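Local coordinates for aldehyde dehydrogenase (Trypanosoma brucei, PDB 5MYP), which probably oxidises aldehydes to carboxylic acids with NAD+ as the electron acceptor, at residues D31-L36 and G140-G145; L47-E52 and P168-S173; R81-H86 and I134-L139; N128-L133 and P157-L162; L162-L167 and V176-G181. One frame throughout, in Å; residues are numbered along the deposited sequence. Where two conformers were deposited one is given.

How the contacts relate
All five contacts join helices, loops and one strand around helices 132-143 and 157-170 of the aldehyde dehydrogenase fold. Contacts 1, 3 and 4 use helix 132-143 or the turn leading into it, while contacts 2, 4 and 5 share helix 157-170. Contacts 1, 3, 4 and 5 are buried, and contact 2 only partly, reaching the surface where a tyrosine and a glutamate meet. Chemistry follows place: contact 1 is an asparagine gripping a helix end, contact 3 mixes a carboxylate-amide bond with a tight apolar pair, contact 4 is van der Waals packing alone, and contact 5 joins aliphatic packing to one hydrogen bond. Leu49 of contact 2 packs on Leu166 and Leu167 of contact 5.

Contact 1. Residues D31-L36 and G140-G145; sequences DANRDL and GALAAG
Asn33, in the loop between helices 16-29 and 36-52, reaches the C-terminal end of helix 132-143, which closes in a Schellman motif with Gly145 at positive phi (84°). The polar part of the contact rests on the side-chain amide. Asn33 ND2 bonds more strongly to Asn146 O, just past the helix end, and beside that bond donates to Leu142 O over 2.9 Å. It arrives there in the carbonyl plane on a lone pair, although the N-H points at a bent 137° and the acceptor lies somewhat out of the plane of the amide. Leu142 O is held twice, because Gly145 N also donates to it within the motif. One amide nitrogen thus ties the loop to two backbone carbonyls of the turn. A chi1 of -160° swings the Asn33 amide toward the helix end.

Van der Waals contact between the side chains is slight: Leu142 CD2 lies 3.9 Å from Asn33 ND2, and that leucine otherwise packs on Val42 and Leu46 of helix 36-52. Two residues earlier, Asp31 OD2 forms a salt bridge with Arg411 of the second subunit. A backbone approach completes the junction, with Gly145 CA making a C-H...O contact of 3.3 Å to Asn33 O.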
# COMPACT_ATOMS: atom_id res chain seq x y z
N ASP A 31 -11.44 21.50 -7.52
CA ASP A 31 -10.28 22.03 -6.78
C ASP A 31 -10.63 22.66 -5.42
O ASP A 31 -9.96 23.59 -4.97
CB ASP A 31 -9.49 23.02 -7.66
CG ASP A 31 -9.02 22.40 -8.97
OD1 ASP A 31 -8.72 21.19 -9.00
OD2 ASP A 31 -8.95 23.12 -9.98
N ALA A 32 -11.66 22.13 -4.77
CA ALA A 32 -12.13 22.66 -3.48
C ALA A 32 -11.08 22.59 -2.36
O ALA A 32 -11.16 23.35 -1.41
CB ALA A 32 -13.40 21.96 -3.03
N ASN A 33 -10.12 21.66 -2.47
CA ASN A 33 -9.05 21.52 -1.48
C ASN A 33 -7.66 21.37 -2.13
O ASN A 33 -6.76 20.77 -1.55
CB ASN A 33 -9.35 20.32 -0.57
CG ASN A 33 -8.59 20.36 0.74
OD1 ASN A 33 -8.38 21.43 1.31
ND2 ASN A 33 -8.19 19.19 1.24
N ARG A 34 -7.49 21.95 -3.32
CA ARG A 34 -6.25 21.82 -4.08
C ARG A 34 -5.16 22.77 -3.58
O ARG A 34 -4.07 22.33 -3.22
CB ARG A 34 -6.52 22.05 -5.56
CG ARG A 34 -5.32 21.87 -6.49
CD ARG A 34 -5.71 22.24 -7.90
NE ARG A 34 -4.54 22.52 -8.74
CZ ARG A 34 -3.83 21.61 -9.40
NH1 ARG A 34 -4.13 20.31 -9.36
NH2 ARG A 34 -2.80 22.01 -10.13
N ASP A 35 -5.47 24.06 -3.56
CA ASP A 35 -4.51 25.09 -3.16
C ASP A 35 -4.15 24.94 -1.68
O ASP A 35 -5.02 24.66 -0.85
CB ASP A 35 -5.07 26.49 -3.42
CG ASP A 35 -4.00 27.56 -3.39
OD1 ASP A 35 -3.34 27.75 -2.34
OD2 ASP A 35 -3.81 28.24 -4.43
N LEU A 36 -2.87 25.13 -1.37
CA LEU A 36 -2.36 25.00 0.01
C LEU A 36 -3.06 25.96 0.99
O LEU A 36 -3.30 25.60 2.14
CB LEU A 36 -0.84 25.21 0.06
CG LEU A 36 0.04 23.97 -0.14
CD1 LEU A 36 -0.46 23.02 -1.23
CD2 LEU A 36 1.48 24.37 -0.43
N GLY A 140 -5.04 14.09 7.99
CA GLY A 140 -4.07 13.65 7.00
C GLY A 140 -4.58 13.66 5.57
O GLY A 140 -3.89 14.11 4.66
N ALA A 141 -5.80 13.16 5.37
CA ALA A 141 -6.42 13.13 4.04
C ALA A 141 -6.61 14.55 3.47
O ALA A 141 -6.36 14.78 2.29
CB ALA A 141 -7.76 12.39 4.08
N LEU A 142 -7.03 15.48 4.32
CA LEU A 142 -7.25 16.87 3.91
C LEU A 142 -5.93 17.62 3.69
O LEU A 142 -5.84 18.47 2.79
CB LEU A 142 -8.12 17.60 4.92
CG LEU A 142 -9.54 17.02 5.09
CD1 LEU A 142 -10.24 17.61 6.30
CD2 LEU A 142 -10.37 17.22 3.83
N ALA A 143 -4.90 17.29 4.48
CA ALA A 143 -3.55 17.85 4.27
C ALA A 143 -2.98 17.50 2.89
O ALA A 143 -2.25 18.31 2.30
CB ALA A 143 -2.61 17.37 5.37
N ALA A 144 -3.33 16.32 2.39
CA ALA A 144 -2.90 15.84 1.07
C ALA A 144 -3.76 16.33 -0.10
O ALA A 144 -3.54 15.92 -1.24
CB ALA A 144 -2.86 14.31 1.07
N GLY A 145 -4.74 17.20 0.16
CA GLY A 145 -5.53 17.83 -0.90
C GLY A 145 -6.71 17.01 -1.39
O GLY A 145 -7.24 17.27 -2.48

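Contact 2. Residues L47-E52 and P168-S173; sequences LNLVEE and PKYVSS
One face of the Tyr170 ring lies against the backbone of helix 36-52: Leu49 CA stands over the ring centre, 3.7 Å from the centroid and only 5° off the normal, in a CH-pi contact. Leu49 N also sits over this face, 3.6 Å from Tyr170 CD2. At the ring's edge, near its plane, is the carboxylate of Glu52, turned 63° against the ring. Obliquely to the ring, Asn48 adds its CB, 3.8 Å from Tyr170 CE2.

The phenol makes the polar link. Tyr170 OH donates to Glu52 OE1 over 2.7 Å, meeting that oxygen from above the carboxylate plane, and the hydroxyl is also hydrogen-bonded to Asn53 ND2. Two hydrogen bonds thus hold the hydroxyl. Tyr170 belongs to the last, weakly bonded turn of helix 157-170, the helix of the beta-alpha-beta unit made with strands 147-151 and 176-178, and its ring bridges from there to helix 36-52.

Beneath the ring, the trans first torsion of Leu49 (chi1 168°) carries CD1 alongside the aromatic carbons, 3.7 Å from Tyr170 CD1. The same leucine continues inward onto Leu163, Leu166 and Leu167, while Glu52 lies at the solvent-exposed end of the contact.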
# COMPACT_ATOMS: atom_id res chain seq x y z
N LEU A 47 -8.68 22.44 13.85
CA LEU A 47 -8.06 22.78 15.13
C LEU A 47 -9.05 23.54 16.02
O LEU A 47 -9.21 23.21 17.20
CB LEU A 47 -6.78 23.61 14.94
CG LEU A 47 -6.02 24.09 16.19
CD1 LEU A 47 -5.65 22.93 17.08
CD2 LEU A 47 -4.78 24.85 15.76
N ASN A 48 -9.72 24.54 15.43
CA ASN A 48 -10.77 25.29 16.14
C ASN A 48 -11.92 24.37 16.59
O ASN A 48 -12.42 24.52 17.70
CB ASN A 48 -11.32 26.45 15.29
CG ASN A 48 -10.27 27.51 14.97
OD1 ASN A 48 -10.44 28.31 14.05
ND2 ASN A 48 -9.17 27.52 15.73
N LEU A 49 -12.33 23.44 15.73
CA LEU A 49 -13.34 22.42 16.09
C LEU A 49 -12.98 21.70 17.39
O LEU A 49 -13.81 21.57 18.28
CB LEU A 49 -13.53 21.40 14.95
CG LEU A 49 -14.31 20.11 15.22
CD1 LEU A 49 -15.76 20.41 15.55
CD2 LEU A 49 -14.25 19.17 14.03
N VAL A 50 -11.73 21.25 17.48
CA VAL A 50 -11.26 20.50 18.65
C VAL A 50 -11.12 21.43 19.87
O VAL A 50 -11.65 21.13 20.93
CB VAL A 50 -9.94 19.76 18.37
CG1 VAL A 50 -9.40 19.09 19.63
CG2 VAL A 50 -10.16 18.70 17.27
N GLU A 51 -10.41 22.55 19.69
CA GLU A 51 -10.11 23.46 20.81
C GLU A 51 -11.33 24.18 21.38
O GLU A 51 -11.47 24.27 22.60
CB GLU A 51 -9.04 24.48 20.40
CG GLU A 51 -7.67 23.87 20.19
CD GLU A 51 -6.58 24.91 19.98
OE1 GLU A 51 -6.87 26.00 19.42
OE2 GLU A 51 -5.43 24.65 20.38
N GLU A 52 -12.20 24.69 20.51
CA GLU A 52 -13.41 25.40 20.96
C GLU A 52 -14.43 24.49 21.64
O GLU A 52 -15.23 24.97 22.44
CB GLU A 52 -14.09 26.14 19.80
CG GLU A 52 -13.24 27.26 19.20
CD GLU A 52 -13.88 27.92 18.00
OE1 GLU A 52 -15.08 27.70 17.72
OE2 GLU A 52 -13.17 28.68 17.32
N PRO A 168 -19.92 20.50 10.32
CA PRO A 168 -20.35 21.44 9.27
C PRO A 168 -20.10 22.93 9.58
O PRO A 168 -19.95 23.72 8.66
CB PRO A 168 -21.85 21.18 9.13
CG PRO A 168 -22.03 19.79 9.64
CD PRO A 168 -21.04 19.65 10.75
N LYS A 169 -20.07 23.29 10.86
CA LYS A 169 -19.77 24.67 11.26
C LYS A 169 -18.30 25.06 11.07
O LYS A 169 -17.99 26.25 11.02
CB LYS A 169 -20.26 24.91 12.70
CG LYS A 169 -21.78 24.76 12.78
CD LYS A 169 -22.39 25.24 14.09
CE LYS A 169 -22.07 24.32 15.24
NZ LYS A 169 -22.87 24.69 16.44
N TYR A 170 -17.41 24.07 10.93
CA TYR A 170 -15.98 24.31 10.70
C TYR A 170 -15.47 23.93 9.30
O TYR A 170 -14.58 24.60 8.78
CB TYR A 170 -15.16 23.61 11.78
CG TYR A 170 -15.48 24.12 13.16
CD1 TYR A 170 -16.54 23.58 13.89
CD2 TYR A 170 -14.76 25.17 13.74
CE1 TYR A 170 -16.85 24.05 15.16
CE2 TYR A 170 -15.06 25.64 15.00
CZ TYR A 170 -16.11 25.08 15.71
OH TYR A 170 -16.43 25.53 16.98
N VAL A 171 -16.02 22.87 8.70
CA VAL A 171 -15.63 22.44 7.36
C VAL A 171 -16.86 22.12 6.52
O VAL A 171 -17.79 21.49 7.01
CB VAL A 171 -14.72 21.19 7.41
CG1 VAL A 171 -14.20 20.85 6.01
CG2 VAL A 171 -13.58 21.39 8.39
N SER A 172 -16.83 22.56 5.27
CA SER A 172 -17.93 22.34 4.33
C SER A 172 -18.29 20.86 4.18
O SER A 172 -17.41 20.01 4.21
CB SER A 172 -17.54 22.89 2.95
OG SER A 172 -18.44 22.46 1.94
N SER A 173 -19.58 20.57 3.99
CA SER A 173 -20.05 19.21 3.70
C SER A 173 -19.59 18.71 2.32
O SER A 173 -19.52 17.50 2.08
CB SER A 173 -21.57 19.13 3.83
OG SER A 173 -21.97 19.17 5.19

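Contact 3. Residues R81-H86 and I134-L139; sequences RNEVWH and ILQPLL
Glu83 OE2 accepts from a water at 2.6 Å, which also donates to Gln136 O, and from the backbone N of Gly446. The carboxylate lies in the gap between two parallel helices, 69-95 and 132-143. Over these short segments the axes run only 3° apart at a distance of 10.1 Å, a side-by-side pairing within the aldehyde dehydrogenase fold. The other oxygen, Glu83 OE1, accepts from Gln136 NE2 over 3.1 Å, with an N-H...O angle of 154°. It lies in the plane of the glutamine amide, yet the donor stands almost directly above the carboxylate plane, and the two flat groups are turned 77° against each other. Both carboxylate oxygens are therefore held, and the water links the glutamate to the helix backbone beside the kink at Pro137. Such a set of donors would tend to stabilise a charged carboxylate in this buried place.

Glu83 reaches the bridge through a bend at chi2, whereas Gln136 is extended and crosses it at about a right angle. The side chain of Gln136 comes within about 9 Å of that of Glu223, a predicted active-site residue, and also packs on Tyr444 and His445.

Beside this polar cluster the contact is apolar. The aliphatic part of Glu83 passes Leu139, with CG 4.1 Å from Leu139 CD1. Leu139 also meets Val84 at about a right angle, both of its methyls close to Val84 CG2; the pair Val84 CG2 and Leu139 CD1 is tight at 3.5 Å.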
# COMPACT_ATOMS: atom_id res chain seq x y z
N ARG A 81 -4.51 17.84 18.57
CA ARG A 81 -3.93 19.19 18.50
C ARG A 81 -2.53 19.16 17.90
O ARG A 81 -2.22 19.94 16.99
CB ARG A 81 -3.90 19.85 19.88
CG ARG A 81 -3.54 21.32 19.85
CD ARG A 81 -3.39 21.88 21.25
NE ARG A 81 -2.11 21.49 21.84
CZ ARG A 81 -1.77 21.66 23.12
NH1 ARG A 81 -2.62 22.20 24.00
NH2 ARG A 81 -0.57 21.26 23.53
N ASN A 82 -1.70 18.25 18.39
CA ASN A 82 -0.34 18.08 17.88
C ASN A 82 -0.31 17.65 16.41
O ASN A 82 0.55 18.10 15.66
CB ASN A 82 0.44 17.06 18.72
CG ASN A 82 0.68 17.53 20.15
OD1 ASN A 82 0.63 18.73 20.45
ND2 ASN A 82 0.92 16.58 21.05
N GLU A 83 -1.26 16.80 16.01
CA GLU A 83 -1.38 16.37 14.61
C GLU A 83 -1.69 17.53 13.68
O GLU A 83 -1.07 17.66 12.62
CB GLU A 83 -2.47 15.29 14.47
CG GLU A 83 -2.51 14.60 13.11
CD GLU A 83 -1.36 13.65 12.86
OE1 GLU A 83 -0.62 13.30 13.81
OE2 GLU A 83 -1.20 13.22 11.70
N VAL A 84 -2.64 18.39 14.06
CA VAL A 84 -2.98 19.56 13.24
C VAL A 84 -1.78 20.49 13.11
O VAL A 84 -1.45 20.93 12.01
CB VAL A 84 -4.18 20.37 13.78
CG1 VAL A 84 -4.42 21.59 12.89
CG2 VAL A 84 -5.45 19.54 13.83
N TRP A 85 -1.14 20.80 14.24
CA TRP A 85 0.04 21.69 14.24
C TRP A 85 1.15 21.13 13.36
O TRP A 85 1.74 21.86 12.56
CB TRP A 85 0.61 21.90 15.64
CG TRP A 85 -0.22 22.64 16.64
CD1 TRP A 85 -1.47 23.16 16.47
CD2 TRP A 85 0.13 22.89 18.01
NE1 TRP A 85 -1.90 23.76 17.63
CE2 TRP A 85 -0.94 23.60 18.60
CE3 TRP A 85 1.26 22.60 18.80
CZ2 TRP A 85 -0.93 24.02 19.94
CZ3 TRP A 85 1.27 23.02 20.13
CH2 TRP A 85 0.19 23.72 20.68
N HIS A 86 1.42 19.82 13.49
CA HIS A 86 2.39 19.13 12.64
C HIS A 86 2.06 19.31 11.16
O HIS A 86 2.93 19.71 10.38
CB HIS A 86 2.44 17.63 12.99
CG HIS A 86 3.35 16.83 12.13
ND1 HIS A 86 4.56 16.33 12.58
CD2 HIS A 86 3.25 16.44 10.83
CE1 HIS A 86 5.15 15.68 11.60
NE2 HIS A 86 4.38 15.73 10.53
N ILE A 134 -11.33 8.95 14.18
CA ILE A 134 -12.04 9.50 13.01
C ILE A 134 -11.34 10.78 12.51
O ILE A 134 -11.13 10.92 11.30
CB ILE A 134 -13.56 9.69 13.30
CG1 ILE A 134 -14.37 9.76 12.00
CG2 ILE A 134 -13.84 10.91 14.17
CD1 ILE A 134 -14.71 8.41 11.42
N LEU A 135 -10.94 11.68 13.41
CA LEU A 135 -10.31 12.95 13.00
C LEU A 135 -8.84 12.84 12.60
O LEU A 135 -8.42 13.56 11.69
CB LEU A 135 -10.47 14.03 14.09
CG LEU A 135 -11.87 14.60 14.36
CD1 LEU A 135 -11.76 15.81 15.28
CD2 LEU A 135 -12.59 14.98 13.07
N GLN A 136 -8.06 11.99 13.26
CA GLN A 136 -6.63 11.89 12.93
C GLN A 136 -6.39 11.46 11.47
O GLN A 136 -5.60 12.11 10.78
CB GLN A 136 -5.85 11.01 13.93
CG GLN A 136 -4.34 11.07 13.73
CD GLN A 136 -3.55 10.52 14.91
OE1 GLN A 136 -4.00 9.65 15.64
NE2 GLN A 136 -2.31 10.98 15.03
N PRO A 137 -7.08 10.41 10.98
CA PRO A 137 -7.00 10.08 9.55
C PRO A 137 -7.52 11.20 8.63
O PRO A 137 -6.90 11.49 7.61
CB PRO A 137 -7.88 8.83 9.40
CG PRO A 137 -7.98 8.26 10.77
CD PRO A 137 -7.90 9.42 11.71
N LEU A 138 -8.65 11.80 9.00
CA LEU A 138 -9.24 12.89 8.22
C LEU A 138 -8.26 14.06 8.03
O LEU A 138 -8.10 14.55 6.91
CB LEU A 138 -10.52 13.40 8.89
CG LEU A 138 -11.25 14.56 8.21
CD1 LEU A 138 -11.69 14.17 6.80
CD2 LEU A 138 -12.42 15.02 9.05
N LEU A 139 -7.61 14.49 9.11
CA LEU A 139 -6.63 15.59 9.04
C LEU A 139 -5.56 15.31 7.98
O LEU A 139 -5.25 16.18 7.16
CB LEU A 139 -5.97 15.82 10.40
CG LEU A 139 -6.86 16.42 11.49
CD1 LEU A 139 -6.20 16.27 12.85
CD2 LEU A 139 -7.18 17.88 11.18
O HOH W 1 -3.12 12.35 10.10

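Contact 4. Residues N128-L133 and P157-L162; sequences NYPLLL and PATAEL
The turn that leads into helix 132-143 packs here against the first turns of helix 157-170, the helix of the beta-alpha-beta unit that follows strand 147-151, and the main pair is Pro130 and Thr159. The proline ring and the threonine side chain cross at about a right angle. Pro130 CG approaches the hydroxyl most closely, 3.6 Å from Thr159 OG1, and lies 3.9 Å from the methyl carbon Thr159 CG2. Pro130 CB rests on the same methyl, again at 3.9 Å. The ring edge formed by CB and CG thus sits across the fork of the threonine.

This is van der Waals packing, with no hydrogen bond between the two segments. The Thr159 hydroxyl is hydrogen-bonded to Asp64 OD2 of helix 54-65. Asp64 also accepts from Ala158 N through OD1, so this aspartate grips the start of helix 157-170 by both backbone and side chain and fixes the hydroxyl against which the proline lies.

On the other side of the junction, Glu76 OE1 of helix 69-95 accepts from Leu131 N and Leu132 N. Leu131 N passes 4.3 Å from Thr159 CG2, a looser approach at the margin of the contact.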
# COMPACT_ATOMS: atom_id res chain seq x y z
N ASN A 128 -13.74 2.99 20.29
CA ASN A 128 -12.93 2.98 21.53
C ASN A 128 -12.23 4.32 21.82
O ASN A 128 -12.14 4.73 22.98
CB ASN A 128 -11.95 1.79 21.55
CG ASN A 128 -10.86 1.89 20.51
OD1 ASN A 128 -11.07 2.43 19.43
ND2 ASN A 128 -9.69 1.35 20.82
N TYR A 129 -11.74 4.97 20.77
CA TYR A 129 -11.27 6.37 20.84
C TYR A 129 -11.96 7.09 19.68
O TYR A 129 -11.37 7.28 18.62
CB TYR A 129 -9.75 6.45 20.77
CG TYR A 129 -9.09 5.77 21.94
CD1 TYR A 129 -8.85 6.46 23.14
CD2 TYR A 129 -8.74 4.43 21.88
CE1 TYR A 129 -8.26 5.82 24.22
CE2 TYR A 129 -8.15 3.78 22.95
CZ TYR A 129 -7.91 4.47 24.12
OH TYR A 129 -7.32 3.82 25.19
N PRO A 130 -13.24 7.46 19.88
CA PRO A 130 -14.11 7.82 18.76
C PRO A 130 -13.84 9.17 18.12
O PRO A 130 -14.33 9.40 17.01
CB PRO A 130 -15.51 7.77 19.39
CG PRO A 130 -15.29 8.10 20.82
CD PRO A 130 -13.94 7.55 21.18
N LEU A 131 -13.11 10.07 18.79
CA LEU A 131 -12.72 11.34 18.19
C LEU A 131 -11.37 11.21 17.48
O LEU A 131 -11.24 11.58 16.32
CB LEU A 131 -12.67 12.45 19.24
CG LEU A 131 -12.56 13.88 18.70
CD1 LEU A 131 -13.77 14.25 17.86
CD2 LEU A 131 -12.36 14.87 19.85
N LEU A 132 -10.38 10.68 18.19
CA LEU A 132 -9.03 10.49 17.64
C LEU A 132 -9.04 9.68 16.35
O LEU A 132 -8.46 10.09 15.35
CB LEU A 132 -8.13 9.77 18.66
CG LEU A 132 -6.67 9.54 18.26
CD1 LEU A 132 -5.92 10.85 18.23
CD2 LEU A 132 -6.01 8.54 19.21
N LEU A 133 -9.72 8.53 16.37
CA LEU A 133 -9.62 7.57 15.27
C LEU A 133 -10.57 7.85 14.10
O LEU A 133 -10.61 7.08 13.14
CB LEU A 133 -9.77 6.14 15.81
CG LEU A 133 -8.72 5.77 16.86
CD1 LEU A 133 -8.96 4.35 17.37
CD2 LEU A 133 -7.30 5.91 16.33
N PRO A 157 -22.27 6.72 20.18
CA PRO A 157 -23.29 7.58 19.59
C PRO A 157 -23.27 9.04 20.05
O PRO A 157 -23.55 9.92 19.24
CB PRO A 157 -24.60 6.89 20.00
CG PRO A 157 -24.27 6.18 21.26
CD PRO A 157 -22.86 5.69 21.05
N ALA A 158 -22.97 9.29 21.32
CA ALA A 158 -22.90 10.67 21.83
C ALA A 158 -21.82 11.48 21.11
O ALA A 158 -22.04 12.63 20.73
CB ALA A 158 -22.68 10.69 23.34
N THR A 159 -20.66 10.85 20.91
CA THR A 159 -19.55 11.46 20.18
C THR A 159 -19.91 11.66 18.70
O THR A 159 -19.62 12.71 18.14
CB THR A 159 -18.26 10.63 20.29
OG1 THR A 159 -17.95 10.42 21.67
CG2 THR A 159 -17.08 11.34 19.63
N ALA A 160 -20.55 10.66 18.10
CA ALA A 160 -21.01 10.74 16.71
C ALA A 160 -22.03 11.87 16.51
O ALA A 160 -21.95 12.60 15.52
CB ALA A 160 -21.62 9.42 16.27
N GLU A 161 -22.96 12.01 17.44
CA GLU A 161 -23.96 13.09 17.39
C GLU A 161 -23.29 14.47 17.46
O GLU A 161 -23.55 15.34 16.63
CB GLU A 161 -24.97 12.96 18.54
CG GLU A 161 -26.13 13.95 18.47
CD GLU A 161 -27.01 13.92 19.71
OE1 GLU A 161 -26.48 13.77 20.83
OE2 GLU A 161 -28.24 14.06 19.56
N LEU A 162 -22.42 14.65 18.46
CA LEU A 162 -21.73 15.93 18.66
C LEU A 162 -20.85 16.31 17.46
O LEU A 162 -20.89 17.45 17.00
CB LEU A 162 -20.89 15.90 19.94
CG LEU A 162 -20.20 17.21 20.35
CD1 LEU A 162 -21.20 18.35 20.51
CD2 LEU A 162 -19.40 17.02 21.62

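Contact 5. Residues L162-L167 and V176-G181; sequences LLTKLL and VGIVNG
The 162-167 segment of helix 157-170 and strand 176-178 run in roughly opposing directions, 142° apart, with their axes 10.0 Å from each other. Helix and strand belong to a beta-alpha-beta unit that begins with strand 147-151, to which strand 176-178 is paired in parallel. The nearest CA pair is Thr164 with Ile178, at 7.1 Å. Val176, Ile178 and Asn180 direct their side chains at the helix.

Leu167 is the apolar centre. Its CG points away from its own backbone N (chi1 -171°), which carries CD2 down to the strand, where it touches Val176 CG1 and Ile178 CD1, both at 3.6 Å. Leu167 crosses Val176 at about a right angle and Ile178 more obliquely. Val176 continues onto Leu138 and Leu142 of helix 132-143, so this layer extends beneath a second helix.

Beyond the strand end the contact turns polar. Asn180 ND2 donates to Thr164 OG1 over 2.8 Å in a nearly straight bond of 164°, with the oxygen close to the amide plane, as the two side chains come from opposite directions. Thr164 CG2 lies 3.4 Å from the same nitrogen. The hydroxyl has another partner one turn back, Ala160 O.

Since OG1 accepts from Asn180, its own proton can go to that carbonyl, and the hydroxyl bridges Ala160 O and Asn180, tying the helix to the residues after the strand.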
# COMPACT_ATOMS: atom_id res chain seq x y z
N LEU A 162 -22.42 14.65 18.46
CA LEU A 162 -21.73 15.93 18.66
C LEU A 162 -20.85 16.31 17.46
O LEU A 162 -20.89 17.45 17.00
CB LEU A 162 -20.89 15.90 19.94
CG LEU A 162 -20.20 17.21 20.35
CD1 LEU A 162 -21.20 18.35 20.51
CD2 LEU A 162 -19.40 17.02 21.62
N LEU A 163 -20.06 15.36 16.98
CA LEU A 163 -19.20 15.59 15.81
C LEU A 163 -20.01 15.92 14.57
O LEU A 163 -19.64 16.81 13.80
CB LEU A 163 -18.31 14.37 15.54
CG LEU A 163 -17.30 14.49 14.39
CD1 LEU A 163 -16.30 15.62 14.63
CD2 LEU A 163 -16.59 13.17 14.20
N THR A 164 -21.11 15.20 14.37
CA THR A 164 -22.01 15.45 13.23
C THR A 164 -22.64 16.85 13.31
O THR A 164 -22.73 17.53 12.30
CB THR A 164 -23.09 14.35 13.13
OG1 THR A 164 -22.45 13.08 12.92
CG2 THR A 164 -24.07 14.62 11.99
N LYS A 165 -23.03 17.27 14.51
CA LYS A 165 -23.55 18.63 14.73
C LYS A 165 -22.48 19.70 14.46
O LYS A 165 -22.74 20.69 13.77
CB LYS A 165 -24.09 18.77 16.16
CG LYS A 165 -24.70 20.14 16.47
CD LYS A 165 -25.11 20.30 17.92
CE LYS A 165 -25.18 21.77 18.30
NZ LYS A 165 -25.89 22.03 19.59
N LEU A 166 -21.28 19.51 15.01
CA LEU A 166 -20.24 20.55 14.99
C LEU A 166 -19.47 20.67 13.68
O LEU A 166 -19.16 21.77 13.26
CB LEU A 166 -19.24 20.33 16.13
CG LEU A 166 -19.74 20.57 17.55
CD1 LEU A 166 -18.68 20.14 18.55
CD2 LEU A 166 -20.12 22.03 17.78
N LEU A 167 -19.17 19.54 13.04
CA LEU A 167 -18.25 19.53 11.89
C LEU A 167 -18.63 20.48 10.74
O LEU A 167 -17.76 21.23 10.27
CB LEU A 167 -18.02 18.09 11.38
CG LEU A 167 -16.92 17.86 10.33
CD1 LEU A 167 -15.56 18.25 10.87
CD2 LEU A 167 -16.95 16.40 9.89
N VAL A 176 -15.91 17.63 3.52
CA VAL A 176 -16.05 16.47 4.43
C VAL A 176 -17.52 16.06 4.59
O VAL A 176 -18.27 16.70 5.34
CB VAL A 176 -15.43 16.73 5.82
CG1 VAL A 176 -15.55 15.49 6.71
CG2 VAL A 176 -13.97 17.14 5.69
N GLY A 177 -17.92 15.01 3.89
CA GLY A 177 -19.26 14.44 4.03
C GLY A 177 -19.32 13.50 5.23
O GLY A 177 -18.29 12.97 5.66
N ILE A 178 -20.52 13.31 5.77
CA ILE A 178 -20.70 12.44 6.93
C ILE A 178 -21.81 11.42 6.63
O ILE A 178 -22.89 11.79 6.17
CB ILE A 178 -21.05 13.22 8.21
CG1 ILE A 178 -20.01 14.33 8.48
CG2 ILE A 178 -21.15 12.27 9.41
CD1 ILE A 178 -20.36 15.26 9.62
N VAL A 179 -21.52 10.14 6.88
CA VAL A 179 -22.52 9.08 6.81
C VAL A 179 -22.62 8.46 8.19
O VAL A 179 -21.63 7.96 8.72
CB VAL A 179 -22.15 8.01 5.75
CG1 VAL A 179 -23.13 6.84 5.80
CG2 VAL A 179 -22.14 8.62 4.36
N ASN A 180 -23.82 8.48 8.77
CA ASN A 180 -24.07 7.93 10.10
C ASN A 180 -24.94 6.68 9.98
O ASN A 180 -25.86 6.63 9.16
CB ASN A 180 -24.76 8.98 10.99
CG ASN A 180 -23.77 9.93 11.64
OD1 ASN A 180 -22.90 9.49 12.38
ND2 ASN A 180 -23.90 11.24 11.37
N GLY A 181 -24.62 5.67 10.80
CA GLY A 181 -25.41 4.45 10.88
C GLY A 181 -24.58 3.22 11.18
O GLY A 181 -23.42 3.33 11.55